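Local coordinates for microtubule-associated protein 1A/1B, light chain 3 (Trypanosoma brucei brucei, PDB 3W1Y), which probably binds phosphatidylethanolamine as a ubiquitin-like member of the Atg8 family and is linked to membranes in autophagy, at residues Ile36-Thr41 with Met79-Ala84; Asp66-Leu71 with Val128-Glu133; Ala84-Leu89 with Gln95-Phe100; Val99-Glu104 with Tyr116-Asp121. All blocks are in the same frame, centred on the assembly; numbering follows the deposited sequence.

How the contacts relate
The four contacts show how a ubiquitin-like (beta-grasp) fold is closed by links between parts of its chain both near and far in sequence. Contacts 1, 2 and 3 gather between helix 78-88 and the mixed sheet. The centres of contacts 1 and 2 are about 4 Å apart, those of contacts 1 and 3 about 6 Å, and those of contacts 2 and 3 about 7 Å. Contact 4 lies toward the surface, its centre about 16 Å from that of contact 3, although both use strand 96-100. Along the chain, contact 1 crosses contact 2 and closes before contact 3 opens, while contacts 3 and 4 are nested inside the loop closed by contact 2. Helix, central strands and edge strand are thus tied into one core.

Contact 1: Ile36-Thr41 with Met79-Ala84; sequences ILCEPT and MEFMMA
Ile-36 overlaps one face of the Phe-81 ring with its CD1 methyl, while its other methyl, CG2, rests against the far end of the ring, 3.8 Å from Phe-81 CZ. Two strand positions further on, Cys-38 approaches the same ring quite differently. Its SG lies in the ring plane at the edge, 4.7 Å from the centroid and 88° off the normal, with SG just 3.4 Å from Phe-81 CZ. One aromatic group is therefore addressed over a face by a branched aliphatic chain and at its rim by a sulfur. The phenylalanine reaches them because its CG stands anti to the backbone N (chi1 167°), carrying the ring from helix 78-88 to strand 33-40. Other residues complete the setting: Phe-70 meets Phe-81 edge to face, and Val-99 packs against it from strand 96-100. All three touching residues are buried, and no hydrogen bond crosses between the segments. Cohesion between the two segments therefore probably rests on dispersion and the sulfur-aromatic contact; sulfur at the ring rim probably gains a modest electrostatic benefit from the slightly positive ring hydrogens, without requiring any strongly polar group in the core.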
loop_
_atom_site.group_PDB
_atom_site.type_symbol
_atom_site.label_atom_id
_atom_site.label_comp_id
_atom_site.label_asym_id
_atom_site.label_seq_id
_atom_site.Cartn_x
_atom_site.Cartn_y
_atom_site.Cartn_z
ATOM N N ILE A 36 0.583 -14.117 11.393
ATOM C CA ILE A 36 -0.369 -13.531 10.499
ATOM C C ILE A 36 -0.732 -14.548 9.415
ATOM O O ILE A 36 0.140 -15.181 8.816
ATOM C CB ILE A 36 0.213 -12.253 9.853
ATOM C CG1 ILE A 36 0.666 -11.269 10.933
ATOM C CG2 ILE A 36 -0.792 -11.598 8.857
ATOM C CD1 ILE A 36 1.510 -10.090 10.394
ATOM N N LEU A 37 -2.034 -14.715 9.190
ATOM C CA LEU A 37 -2.511 -15.603 8.144
ATOM C C LEU A 37 -3.237 -14.733 7.122
ATOM O O LEU A 37 -4.228 -14.105 7.475
ATOM C CB LEU A 37 -3.433 -16.671 8.776
ATOM C CG LEU A 37 -3.910 -17.900 7.983
ATOM C CD1 LEU A 37 -4.787 -17.461 6.816
ATOM C CD2 LEU A 37 -2.746 -18.724 7.511
ATOM N N CYS A 38 -2.706 -14.627 5.892
ATOM C CA CYS A 38 -3.363 -13.840 4.819
ATOM C C CYS A 38 -3.958 -14.700 3.755
ATOM O O CYS A 38 -3.306 -15.623 3.285
ATOM C CB CYS A 38 -2.423 -12.859 4.096
ATOM S SG CYS A 38 -1.343 -12.102 5.144
ATOM N N GLU A 39 -5.192 -14.377 3.384
ATOM C CA GLU A 39 -5.895 -15.028 2.302
ATOM C C GLU A 39 -6.504 -13.964 1.402
ATOM O O GLU A 39 -6.831 -12.875 1.872
ATOM C CB GLU A 39 -7.015 -15.934 2.816
ATOM C CG GLU A 39 -6.517 -17.129 3.612
ATOM C CD GLU A 39 -7.654 -18.048 4.041
ATOM O OE1 GLU A 39 -8.841 -17.726 3.861
ATOM O OE2 GLU A 39 -7.365 -19.103 4.583
ATOM N N PRO A 40 -6.682 -14.295 0.113
ATOM C CA PRO A 40 -7.323 -13.352 -0.807
ATOM C C PRO A 40 -8.737 -12.961 -0.340
ATOM O O PRO A 40 -9.439 -13.755 0.288
ATOM C CB PRO A 40 -7.376 -14.097 -2.142
ATOM C CG PRO A 40 -6.479 -15.266 -2.001
ATOM C CD PRO A 40 -6.333 -15.575 -0.526
ATOM N N THR A 41 -9.127 -11.723 -0.605
ATOM C CA THR A 41 -10.492 -11.299 -0.308
ATOM C C THR A 41 -11.458 -12.253 -1.047
ATOM O O THR A 41 -12.549 -12.560 -0.541
ATOM C CB THR A 41 -10.725 -9.807 -0.696
ATOM O OG1 THR A 41 -10.060 -8.944 0.237
ATOM C CG2 THR A 41 -12.174 -9.485 -0.662
ATOM N N MET A 79 2.404 -0.836 7.028
ATOM C CA MET A 79 3.120 -0.636 5.777
ATOM C C MET A 79 4.216 -1.692 5.547
ATOM O O MET A 79 4.381 -2.198 4.433
ATOM C CB MET A 79 3.686 0.811 5.717
ATOM C CG MET A 79 4.488 1.123 4.446
ATOM S SD MET A 79 3.418 1.054 2.966
ATOM C CE MET A 79 2.745 2.711 3.053
ATOM N N GLU A 80 4.978 -1.992 6.595
ATOM C CA GLU A 80 6.051 -2.989 6.496
ATOM C C GLU A 80 5.495 -4.360 6.150
ATOM O O GLU A 80 6.030 -5.049 5.283
ATOM C CB GLU A 80 6.897 -3.040 7.784
ATOM C CG GLU A 80 7.994 -1.982 7.796
ATOM C CD GLU A 80 8.625 -1.748 9.180
ATOM O OE1 GLU A 80 9.875 -1.818 9.273
ATOM O OE2 GLU A 80 7.891 -1.464 10.159
ATOM N N PHE A 81 4.417 -4.743 6.829
ATOM C CA PHE A 81 3.669 -5.942 6.480
ATOM C C PHE A 81 3.249 -5.945 5.016
ATOM O O PHE A 81 3.453 -6.931 4.315
ATOM C CB PHE A 81 2.443 -6.092 7.395
ATOM C CG PHE A 81 1.449 -7.112 6.925
ATOM C CD1 PHE A 81 1.832 -8.403 6.632
ATOM C CD2 PHE A 81 0.113 -6.776 6.797
ATOM C CE1 PHE A 81 0.917 -9.327 6.199
ATOM C CE2 PHE A 81 -0.822 -7.725 6.368
ATOM C CZ PHE A 81 -0.408 -8.985 6.065
ATOM N N MET A 82 2.675 -4.845 4.561
ATOM C CA MET A 82 2.222 -4.755 3.191
ATOM C C MET A 82 3.354 -4.880 2.180
ATOM O O MET A 82 3.178 -5.495 1.127
ATOM C CB MET A 82 1.464 -3.466 2.968
ATOM C CG MET A 82 0.001 -3.529 3.310
ATOM S SD MET A 82 -0.538 -1.818 3.383
ATOM C CE MET A 82 -0.655 -1.454 1.636
ATOM N N MET A 83 4.509 -4.308 2.505
ATOM C CA MET A 83 5.706 -4.478 1.680
ATOM C C MET A 83 6.213 -5.903 1.713
ATOM O O MET A 83 6.589 -6.408 0.679
ATOM C CB MET A 83 6.823 -3.503 2.064
ATOM C CG MET A 83 6.384 -2.044 1.944
ATOM S SD MET A 83 7.541 -0.962 2.812
ATOM C CE MET A 83 8.713 -0.626 1.448
ATOM N N ALA A 84 6.196 -6.563 2.874
ATOM C CA ALA A 84 6.528 -7.994 2.919
ATOM C C ALA A 84 5.587 -8.866 2.027
ATOM O O ALA A 84 6.041 -9.796 1.351
ATOM C CB ALA A 84 6.553 -8.498 4.353
#

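Contact 2: Asp66-Leu71 with Val128-Glu133; sequences DCNKFL and VSYGVE
A chi1 of 73° places CG of Tyr-130 between its backbone N and carbonyl carbon and aims the hydroxyl at the backbone carbonyl of Asp-66; chi2 only sets the ring plane, leaving that carbonyl oxygen near the plane, at the ring edge. There the phenol donates a hydrogen bond, 2.7 Å from Tyr-130 OH to Asp-66 O. The oxygen is met in the carbonyl plane on a lone pair, the C=O...donor angle being 131°. Position as well as distance thus marks this as a directed bond: the ring, the hydroxyl and the acceptor are all disposed for it.

Asn-68 contributes more loosely. With its CG anti to the carbonyl carbon, the amide is set beside the phenol, where ND2, 3.7 Å from Tyr-130 OH, stays too far for a hydrogen bond to be assigned. The two side chains run at about a right angle, with amide and ring planes 52° apart. The Asp-66 side chain comes nearest with CB, a loose 4.1 Å from Tyr-130 OH. Thus a buried tyrosine brings its polar end to a backbone acceptor in a partly buried setting.

Strand 33-40 lies between strands 68-73 and 126-133 in the sheet, so the tyrosine spans it, touching Cys-38 on the way. Leu-85 of helix 78-88 and Leu-89 pack against Tyr-130, as do Val-97 and Val-99 of edge strand 96-100.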
loop_
_atom_site.group_PDB
_atom_site.type_symbol
_atom_site.label_atom_id
_atom_site.label_comp_id
_atom_site.label_asym_id
_atom_site.label_seq_id
_atom_site.Cartn_x
_atom_site.Cartn_y
_atom_site.Cartn_z
ATOM N N ASP A 66 -2.378 -19.492 -2.366
ATOM C CA ASP A 66 -2.833 -18.111 -2.143
ATOM C C ASP A 66 -2.783 -17.705 -0.677
ATOM O O ASP A 66 -2.910 -16.530 -0.341
ATOM C CB ASP A 66 -4.284 -17.982 -2.589
ATOM C CG ASP A 66 -4.427 -17.742 -4.073
ATOM O OD1 ASP A 66 -3.442 -17.387 -4.761
ATOM O OD2 ASP A 66 -5.557 -17.913 -4.554
ATOM N N CYS A 67 -2.665 -18.693 0.198
ATOM C CA CYS A 67 -2.597 -18.432 1.626
ATOM C C CYS A 67 -1.147 -18.251 2.033
ATOM O O CYS A 67 -0.339 -19.163 1.862
ATOM C CB CYS A 67 -3.224 -19.586 2.409
ATOM S SG CYS A 67 -3.014 -19.503 4.181
ATOM N N ASN A 68 -0.839 -17.069 2.567
ATOM C CA ASN A 68 0.494 -16.713 3.013
ATOM C C ASN A 68 0.489 -16.412 4.521
ATOM O O ASN A 68 -0.386 -15.704 5.025
ATOM C CB ASN A 68 0.990 -15.499 2.232
ATOM C CG ASN A 68 1.212 -15.802 0.763
ATOM O OD1 ASN A 68 2.207 -16.422 0.397
ATOM N ND2 ASN A 68 0.301 -15.354 -0.084
ATOM N N LYS A 69 1.457 -16.989 5.223
ATOM C CA LYS A 69 1.671 -16.761 6.632
ATOM C C LYS A 69 2.906 -15.915 6.822
ATOM O O LYS A 69 3.868 -16.019 6.064
ATOM C CB LYS A 69 1.932 -18.069 7.349
ATOM C CG LYS A 69 0.777 -19.038 7.355
ATOM C CD LYS A 69 1.346 -20.373 7.764
ATOM C CE LYS A 69 0.264 -21.325 8.090
ATOM N NZ LYS A 69 0.830 -22.688 8.235
ATOM N N PHE A 70 2.886 -15.080 7.849
ATOM C CA PHE A 70 4.025 -14.232 8.177
ATOM C C PHE A 70 4.207 -14.317 9.675
ATOM O O PHE A 70 3.280 -14.620 10.380
ATOM C CB PHE A 70 3.758 -12.765 7.754
ATOM C CG PHE A 70 3.628 -12.574 6.269
ATOM C CD1 PHE A 70 2.437 -12.857 5.614
ATOM C CD2 PHE A 70 4.710 -12.139 5.510
ATOM C CE1 PHE A 70 2.324 -12.706 4.216
ATOM C CE2 PHE A 70 4.592 -11.985 4.123
ATOM C CZ PHE A 70 3.387 -12.266 3.487
ATOM N N LEU A 71 5.419 -14.037 10.138
ATOM C CA LEU A 71 5.714 -13.881 11.545
ATOM C C LEU A 71 6.509 -12.585 11.690
ATOM O O LEU A 71 7.703 -12.534 11.412
ATOM C CB LEU A 71 6.494 -15.102 12.037
ATOM C CG LEU A 71 6.761 -15.220 13.532
ATOM C CD1 LEU A 71 5.457 -15.183 14.345
ATOM C CD2 LEU A 71 7.582 -16.512 13.842
ATOM N N VAL A 128 -5.948 -11.839 7.998
ATOM C CA VAL A 128 -5.912 -10.691 7.116
ATOM C C VAL A 128 -6.375 -11.118 5.705
ATOM O O VAL A 128 -5.937 -12.160 5.171
ATOM C CB VAL A 128 -4.491 -10.055 7.052
ATOM C CG1 VAL A 128 -4.435 -8.938 6.029
ATOM C CG2 VAL A 128 -4.017 -9.563 8.432
ATOM N N SER A 129 -7.275 -10.319 5.125
ATOM C CA SER A 129 -7.665 -10.448 3.740
ATOM C C SER A 129 -6.855 -9.462 2.934
ATOM O O SER A 129 -6.664 -8.313 3.338
ATOM C CB SER A 129 -9.139 -10.124 3.546
ATOM O OG SER A 129 -9.929 -10.915 4.399
ATOM N N TYR A 130 -6.399 -9.913 1.778
ATOM C CA TYR A 130 -5.711 -9.037 0.876
ATOM C C TYR A 130 -6.354 -9.050 -0.513
ATOM O O TYR A 130 -6.829 -10.092 -1.001
ATOM C CB TYR A 130 -4.212 -9.386 0.827
ATOM C CG TYR A 130 -3.863 -10.661 0.087
ATOM C CD1 TYR A 130 -3.571 -10.660 -1.290
ATOM C CD2 TYR A 130 -3.790 -11.869 0.769
ATOM C CE1 TYR A 130 -3.241 -11.852 -1.959
ATOM C CE2 TYR A 130 -3.448 -13.024 0.134
ATOM C CZ TYR A 130 -3.174 -13.030 -1.225
ATOM O OH TYR A 130 -2.828 -14.236 -1.808
ATOM N N GLY A 131 -6.374 -7.884 -1.136
ATOM C CA GLY A 131 -6.722 -7.787 -2.548
ATOM C C GLY A 131 -5.566 -7.170 -3.313
ATOM O O GLY A 131 -4.881 -6.285 -2.809
ATOM N N VAL A 132 -5.335 -7.649 -4.523
ATOM C CA VAL A 132 -4.349 -7.061 -5.412
ATOM C C VAL A 132 -5.094 -6.244 -6.465
ATOM O O VAL A 132 -6.058 -6.722 -7.062
ATOM C CB VAL A 132 -3.502 -8.155 -6.084
ATOM C CG1 VAL A 132 -2.636 -7.591 -7.211
ATOM C CG2 VAL A 132 -2.652 -8.892 -5.045
ATOM N N GLU A 133 -4.669 -5.006 -6.684
ATOM C CA GLU A 133 -5.263 -4.225 -7.767
ATOM C C GLU A 133 -4.270 -3.824 -8.857
ATOM O O GLU A 133 -3.154 -3.421 -8.574
ATOM C CB GLU A 133 -6.029 -3.012 -7.248
ATOM C CG GLU A 133 -7.147 -2.584 -8.208
ATOM C CD GLU A 133 -8.115 -3.727 -8.486
ATOM O OE1 GLU A 133 -8.594 -4.370 -7.507
ATOM O OE2 GLU A 133 -8.372 -3.989 -9.684
#

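Contact 3: Ala84-Leu89 with Gln95-Phe100; sequences ALRQRL and QAVFVF
The guanidinium of Arg-86 comes close to the carbonyl of Gln-95, which approaches it obliquely. Arg-86 NH2 is 2.6 Å from Gln-95 O, yet the angle is too poor for a hydrogen bond; the bonded partner of this NH2 is the carbonyl of Glu-92, in the loop joining helix to strand. The backbone N of Glu-92 in turn donates to Gln-95 OE1. Two further flat groups, the rings of Phe-98 and Phe-100, present edges to each other with planes at about 85°, on the side of strand 96-100 turned from the helix.

The helix side is aliphatic. Leu-85 holds CG anti to its backbone N (chi1 -178°), which directs the branched end toward the strand, CD2 foremost. That single methyl meets two valines: it lies 3.7 Å from Val-97 CG2 and 3.6 Å from Val-99 CG1. Its relation to the two differs, because Leu-85 and Val-97 run at a slant to one another, whereas Leu-85 and Val-99 meet tip to tip. One turn later, Leu-89 adds a looser touch, CD1 to Val-97 CG2 at 4.3 Å. Val-97 CG2 is therefore approached by both leucines, closely by Leu-85 and loosely by Leu-89.

The axes of helix 84-88 and strand 96-100 come within 9.0 Å, their directions 130° apart, so the chain folds back obliquely after the helix. Phe-70 and Tyr-130 extend the apolar layer beneath Leu-85. This is helix-on-sheet packing of the beta-grasp fold of the ubiquitin-like Atg8 family, here with a mixed sheet of order 68-73, 33-40, 126-133, 96-100.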
loop_
_atom_site.group_PDB
_atom_site.type_symbol
_atom_site.label_atom_id
_atom_site.label_comp_id
_atom_site.label_asym_id
_atom_site.label_seq_id
_atom_site.Cartn_x
_atom_site.Cartn_y
_atom_site.Cartn_z
ATOM N N ALA A 84 6.196 -6.563 2.874
ATOM C CA ALA A 84 6.528 -7.994 2.919
ATOM C C ALA A 84 5.587 -8.866 2.027
ATOM O O ALA A 84 6.041 -9.796 1.351
ATOM C CB ALA A 84 6.553 -8.498 4.353
ATOM N N LEU A 85 4.297 -8.525 2.013
ATOM C CA LEU A 85 3.282 -9.252 1.239
ATOM C C LEU A 85 3.478 -9.023 -0.263
ATOM O O LEU A 85 3.366 -9.946 -1.053
ATOM C CB LEU A 85 1.853 -8.889 1.690
ATOM C CG LEU A 85 0.600 -9.554 1.065
ATOM C CD1 LEU A 85 0.555 -11.114 1.168
ATOM C CD2 LEU A 85 -0.630 -8.963 1.738
ATOM N N ARG A 86 3.813 -7.788 -0.623
ATOM C CA ARG A 86 4.180 -7.427 -1.988
ATOM C C ARG A 86 5.364 -8.260 -2.550
ATOM O O ARG A 86 5.294 -8.793 -3.664
ATOM C CB ARG A 86 4.525 -5.952 -2.011
ATOM C CG ARG A 86 4.129 -5.289 -3.252
ATOM C CD ARG A 86 4.814 -3.950 -3.415
ATOM N NE ARG A 86 4.213 -3.228 -4.528
ATOM C CZ ARG A 86 4.494 -3.462 -5.806
ATOM N NH1 ARG A 86 5.376 -4.403 -6.127
ATOM N NH2 ARG A 86 3.902 -2.754 -6.763
ATOM N N GLN A 87 6.435 -8.349 -1.758
ATOM C CA GLN A 87 7.590 -9.183 -2.052
ATOM C C GLN A 87 7.220 -10.654 -2.190
ATOM O O GLN A 87 7.714 -11.332 -3.072
ATOM C CB GLN A 87 8.634 -9.078 -0.932
ATOM C CG GLN A 87 9.253 -7.689 -0.657
ATOM C CD GLN A 87 10.118 -7.674 0.633
ATOM O OE1 GLN A 87 10.702 -8.706 1.017
ATOM N NE2 GLN A 87 10.175 -6.508 1.319
ATOM N N ARG A 88 6.385 -11.154 -1.283
ATOM C CA ARG A 88 6.007 -12.558 -1.259
ATOM C C ARG A 88 5.101 -12.930 -2.439
ATOM O O ARG A 88 5.166 -14.048 -2.948
ATOM C CB ARG A 88 5.301 -12.882 0.066
ATOM C CG ARG A 88 4.850 -14.316 0.162
ATOM C CD ARG A 88 5.913 -15.179 0.850
ATOM N NE ARG A 88 5.389 -15.684 2.120
ATOM C CZ ARG A 88 5.855 -15.367 3.319
ATOM N NH1 ARG A 88 6.902 -14.565 3.457
ATOM N NH2 ARG A 88 5.275 -15.883 4.383
ATOM N N LEU A 89 4.250 -12.002 -2.859
ATOM C CA LEU A 89 3.357 -12.217 -4.000
ATOM C C LEU A 89 4.061 -11.906 -5.330
ATOM O O LEU A 89 3.478 -12.076 -6.408
ATOM C CB LEU A 89 2.100 -11.339 -3.874
ATOM C CG LEU A 89 1.106 -11.609 -2.741
ATOM C CD1 LEU A 89 0.015 -10.564 -2.724
ATOM C CD2 LEU A 89 0.514 -12.993 -2.882
ATOM N N GLN A 95 0.868 -3.085 -10.059
ATOM C CA GLN A 95 0.089 -3.829 -9.062
ATOM C C GLN A 95 0.230 -3.322 -7.624
ATOM O O GLN A 95 1.326 -3.151 -7.109
ATOM C CB GLN A 95 0.440 -5.311 -9.111
ATOM C CG GLN A 95 0.340 -5.934 -10.489
ATOM C CD GLN A 95 0.583 -7.426 -10.466
ATOM O OE1 GLN A 95 1.728 -7.889 -10.397
ATOM N NE2 GLN A 95 -0.495 -8.194 -10.535
ATOM N N ALA A 96 -0.906 -3.087 -6.985
ATOM C CA ALA A 96 -0.940 -2.705 -5.581
ATOM C C ALA A 96 -1.618 -3.805 -4.783
ATOM O O ALA A 96 -2.504 -4.491 -5.294
ATOM C CB ALA A 96 -1.699 -1.403 -5.411
ATOM N N VAL A 97 -1.194 -3.973 -3.534
ATOM C CA VAL A 97 -1.897 -4.847 -2.600
ATOM C C VAL A 97 -2.477 -3.993 -1.481
ATOM O O VAL A 97 -1.805 -3.107 -0.985
ATOM C CB VAL A 97 -0.970 -5.990 -2.052
ATOM C CG1 VAL A 97 0.239 -5.423 -1.312
ATOM C CG2 VAL A 97 -1.753 -6.976 -1.167
ATOM N N PHE A 98 -3.737 -4.231 -1.121
ATOM C CA PHE A 98 -4.338 -3.612 0.064
ATOM C C PHE A 98 -4.809 -4.719 1.016
ATOM O O PHE A 98 -5.169 -5.813 0.569
ATOM C CB PHE A 98 -5.485 -2.648 -0.318
ATOM C CG PHE A 98 -6.370 -3.165 -1.428
ATOM C CD1 PHE A 98 -7.537 -3.876 -1.136
ATOM C CD2 PHE A 98 -6.031 -2.949 -2.768
ATOM C CE1 PHE A 98 -8.365 -4.386 -2.157
ATOM C CE2 PHE A 98 -6.852 -3.441 -3.807
ATOM C CZ PHE A 98 -8.022 -4.175 -3.494
ATOM N N VAL A 99 -4.766 -4.444 2.320
ATOM C CA VAL A 99 -5.134 -5.418 3.355
ATOM C C VAL A 99 -6.271 -4.958 4.290
ATOM O O VAL A 99 -6.416 -3.770 4.571
ATOM C CB VAL A 99 -3.911 -5.869 4.215
ATOM C CG1 VAL A 99 -2.868 -6.593 3.351
ATOM C CG2 VAL A 99 -3.280 -4.700 4.949
ATOM N N PHE A 100 -7.042 -5.933 4.780
ATOM C CA PHE A 100 -8.202 -5.709 5.625
ATOM C C PHE A 100 -8.136 -6.541 6.885
ATOM O O PHE A 100 -7.692 -7.682 6.864
ATOM C CB PHE A 100 -9.498 -6.052 4.876
ATOM C CG PHE A 100 -9.641 -5.344 3.574
ATOM C CD1 PHE A 100 -9.111 -5.894 2.410
ATOM C CD2 PHE A 100 -10.271 -4.094 3.506
ATOM C CE1 PHE A 100 -9.233 -5.220 1.183
ATOM C CE2 PHE A 100 -10.395 -3.415 2.292
ATOM C CZ PHE A 100 -9.876 -3.970 1.139
#

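Contact 4: Val99-Glu104 with Tyr116-Asp121; sequences VFIGNE and YARAKD
Ile-101 and Ala-119 meet methyl to methyl, Ile-101 CG2 lying 3.7 Å from Ala-119 CB. The same CG2 stands at the outer reach of Arg-118, whose NH2 is 4.3 Å away and whose guanidinium takes the methyl obliquely. The isoleucine can serve both because CG2 is anti to its backbone N, with chi1 at -72°. The side chain of Arg-118 does not set out toward the turn, but its end comes nearer, at the solvent-exposed surface.

What holds Ile-101 in place is a type I' beta turn from Ile-101 to Glu-104, a tight reversal at the end of strand 96-100. It is closed from both sides by backbone bonds, Ile-101 N to Glu-104 O at 2.7 Å and Glu-104 N to Ile-101 O at 2.9 Å. Gly-102 and Asn-103, the two residues at its apex, both have positive phi.

Across from it, Ala-119 is fixed at the close of helix 112-119. Tyr-116 O accepts from both Ala-119 N and Lys-120 N, and Lys-120 is the first residue to leave helical geometry. The Lys-120 chain then bends back so that CD lies 3.6 Å above one face of the Tyr-116 ring, offset toward its rim. Further out, Tyr-116 OH bonds to the carbonyl of Gly-124, and Asn-103 ND2 bonds to a polar side chain of another protein's chain.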
loop_
_atom_site.group_PDB
_atom_site.type_symbol
_atom_site.label_atom_id
_atom_site.label_comp_id
_atom_site.label_asym_id
_atom_site.label_seq_id
_atom_site.Cartn_x
_atom_site.Cartn_y
_atom_site.Cartn_z
ATOM N N VAL A 99 -4.766 -4.444 2.320
ATOM C CA VAL A 99 -5.134 -5.418 3.355
ATOM C C VAL A 99 -6.271 -4.958 4.290
ATOM O O VAL A 99 -6.416 -3.770 4.571
ATOM C CB VAL A 99 -3.911 -5.869 4.215
ATOM C CG1 VAL A 99 -2.868 -6.593 3.351
ATOM C CG2 VAL A 99 -3.280 -4.700 4.949
ATOM N N PHE A 100 -7.042 -5.933 4.780
ATOM C CA PHE A 100 -8.202 -5.709 5.625
ATOM C C PHE A 100 -8.136 -6.541 6.885
ATOM O O PHE A 100 -7.692 -7.682 6.864
ATOM C CB PHE A 100 -9.498 -6.052 4.876
ATOM C CG PHE A 100 -9.641 -5.344 3.574
ATOM C CD1 PHE A 100 -9.111 -5.894 2.410
ATOM C CD2 PHE A 100 -10.271 -4.094 3.506
ATOM C CE1 PHE A 100 -9.233 -5.220 1.183
ATOM C CE2 PHE A 100 -10.395 -3.415 2.292
ATOM C CZ PHE A 100 -9.876 -3.970 1.139
ATOM N N ILE A 101 -8.585 -5.953 7.980
ATOM C CA ILE A 101 -8.839 -6.681 9.192
ATOM C C ILE A 101 -10.323 -6.524 9.470
ATOM O O ILE A 101 -10.799 -5.421 9.736
ATOM C CB ILE A 101 -7.969 -6.202 10.386
ATOM C CG1 ILE A 101 -6.513 -6.630 10.212
ATOM C CG2 ILE A 101 -8.426 -6.881 11.664
ATOM C CD1 ILE A 101 -5.671 -5.640 9.522
ATOM N N GLY A 102 -11.048 -7.635 9.353
ATOM C CA GLY A 102 -12.510 -7.675 9.520
ATOM C C GLY A 102 -13.288 -6.591 8.785
ATOM O O GLY A 102 -14.172 -5.939 9.385
ATOM N N ASN A 103 -12.995 -6.395 7.497
ATOM C CA ASN A 103 -13.661 -5.325 6.710
ATOM C C ASN A 103 -13.020 -3.940 6.832
ATOM O O ASN A 103 -13.273 -3.073 5.981
ATOM C CB ASN A 103 -15.161 -5.186 7.042
ATOM C CG ASN A 103 -16.030 -6.286 6.417
ATOM O OD1 ASN A 103 -15.550 -7.139 5.656
ATOM N ND2 ASN A 103 -17.331 -6.270 6.760
ATOM N N GLU A 104 -12.234 -3.710 7.886
ATOM C CA GLU A 104 -11.547 -2.431 8.051
ATOM C C GLU A 104 -10.157 -2.456 7.421
ATOM O O GLU A 104 -9.428 -3.435 7.509
ATOM C CB GLU A 104 -11.412 -2.021 9.531
ATOM C CG GLU A 104 -12.708 -1.838 10.323
ATOM C CD GLU A 104 -13.806 -1.086 9.575
ATOM O OE1 GLU A 104 -13.522 -0.002 8.990
ATOM O OE2 GLU A 104 -14.966 -1.583 9.584
ATOM N N TYR A 116 -2.926 -6.729 16.659
ATOM C CA TYR A 116 -2.978 -8.064 17.232
ATOM C C TYR A 116 -3.740 -8.123 18.564
ATOM O O TYR A 116 -4.675 -8.918 18.707
ATOM C CB TYR A 116 -1.562 -8.578 17.402
ATOM C CG TYR A 116 -1.470 -10.001 17.837
ATOM C CD1 TYR A 116 -1.831 -11.027 16.975
ATOM C CD2 TYR A 116 -0.989 -10.332 19.109
ATOM C CE1 TYR A 116 -1.723 -12.361 17.359
ATOM C CE2 TYR A 116 -0.871 -11.662 19.506
ATOM C CZ TYR A 116 -1.251 -12.677 18.623
ATOM O OH TYR A 116 -1.147 -14.004 19.000
ATOM N N ALA A 117 -3.346 -7.277 19.522
ATOM C CA ALA A 117 -4.048 -7.135 20.817
ATOM C C ALA A 117 -5.557 -6.999 20.697
ATOM O O ALA A 117 -6.307 -7.612 21.461
ATOM C CB ALA A 117 -3.473 -5.968 21.635
ATOM N N ARG A 118 -6.012 -6.212 19.732
ATOM C CA ARG A 118 -7.450 -6.015 19.537
ATOM C C ARG A 118 -8.158 -7.050 18.630
ATOM O O ARG A 118 -9.372 -7.291 18.795
ATOM C CB ARG A 118 -7.735 -4.587 19.026
ATOM C CG ARG A 118 -7.414 -4.343 17.561
ATOM C CD ARG A 118 -8.393 -3.304 16.952
ATOM N NE ARG A 118 -8.540 -3.448 15.487
ATOM C CZ ARG A 118 -7.887 -2.715 14.583
ATOM N NH1 ARG A 118 -7.042 -1.763 14.977
ATOM N NH2 ARG A 118 -8.078 -2.927 13.278
ATOM N N ALA A 119 -7.427 -7.654 17.684
ATOM C CA ALA A 119 -8.102 -8.371 16.581
ATOM C C ALA A 119 -7.700 -9.814 16.407
ATOM O O ALA A 119 -8.210 -10.492 15.529
ATOM C CB ALA A 119 -7.952 -7.608 15.217
ATOM N N LYS A 120 -6.791 -10.296 17.231
ATOM C CA LYS A 120 -6.399 -11.694 17.125
ATOM C C LYS A 120 -7.579 -12.635 17.319
ATOM O O LYS A 120 -8.516 -12.370 18.086
ATOM C CB LYS A 120 -5.279 -12.039 18.109
ATOM C CG LYS A 120 -5.680 -12.063 19.564
ATOM C CD LYS A 120 -4.467 -12.347 20.370
ATOM C CE LYS A 120 -4.777 -12.348 21.831
ATOM N NZ LYS A 120 -3.486 -12.500 22.562
ATOM N N ASP A 121 -7.512 -13.736 16.589
ATOM C CA ASP A 121 -8.435 -14.841 16.703
ATOM C C ASP A 121 -8.166 -15.625 17.987
ATOM O O ASP A 121 -7.055 -15.616 18.502
ATOM C CB ASP A 121 -8.171 -15.759 15.509
ATOM C CG ASP A 121 -9.252 -16.741 15.299
ATOM O OD1 ASP A 121 -9.182 -17.873 15.843
ATOM O OD2 ASP A 121 -10.190 -16.353 14.610
#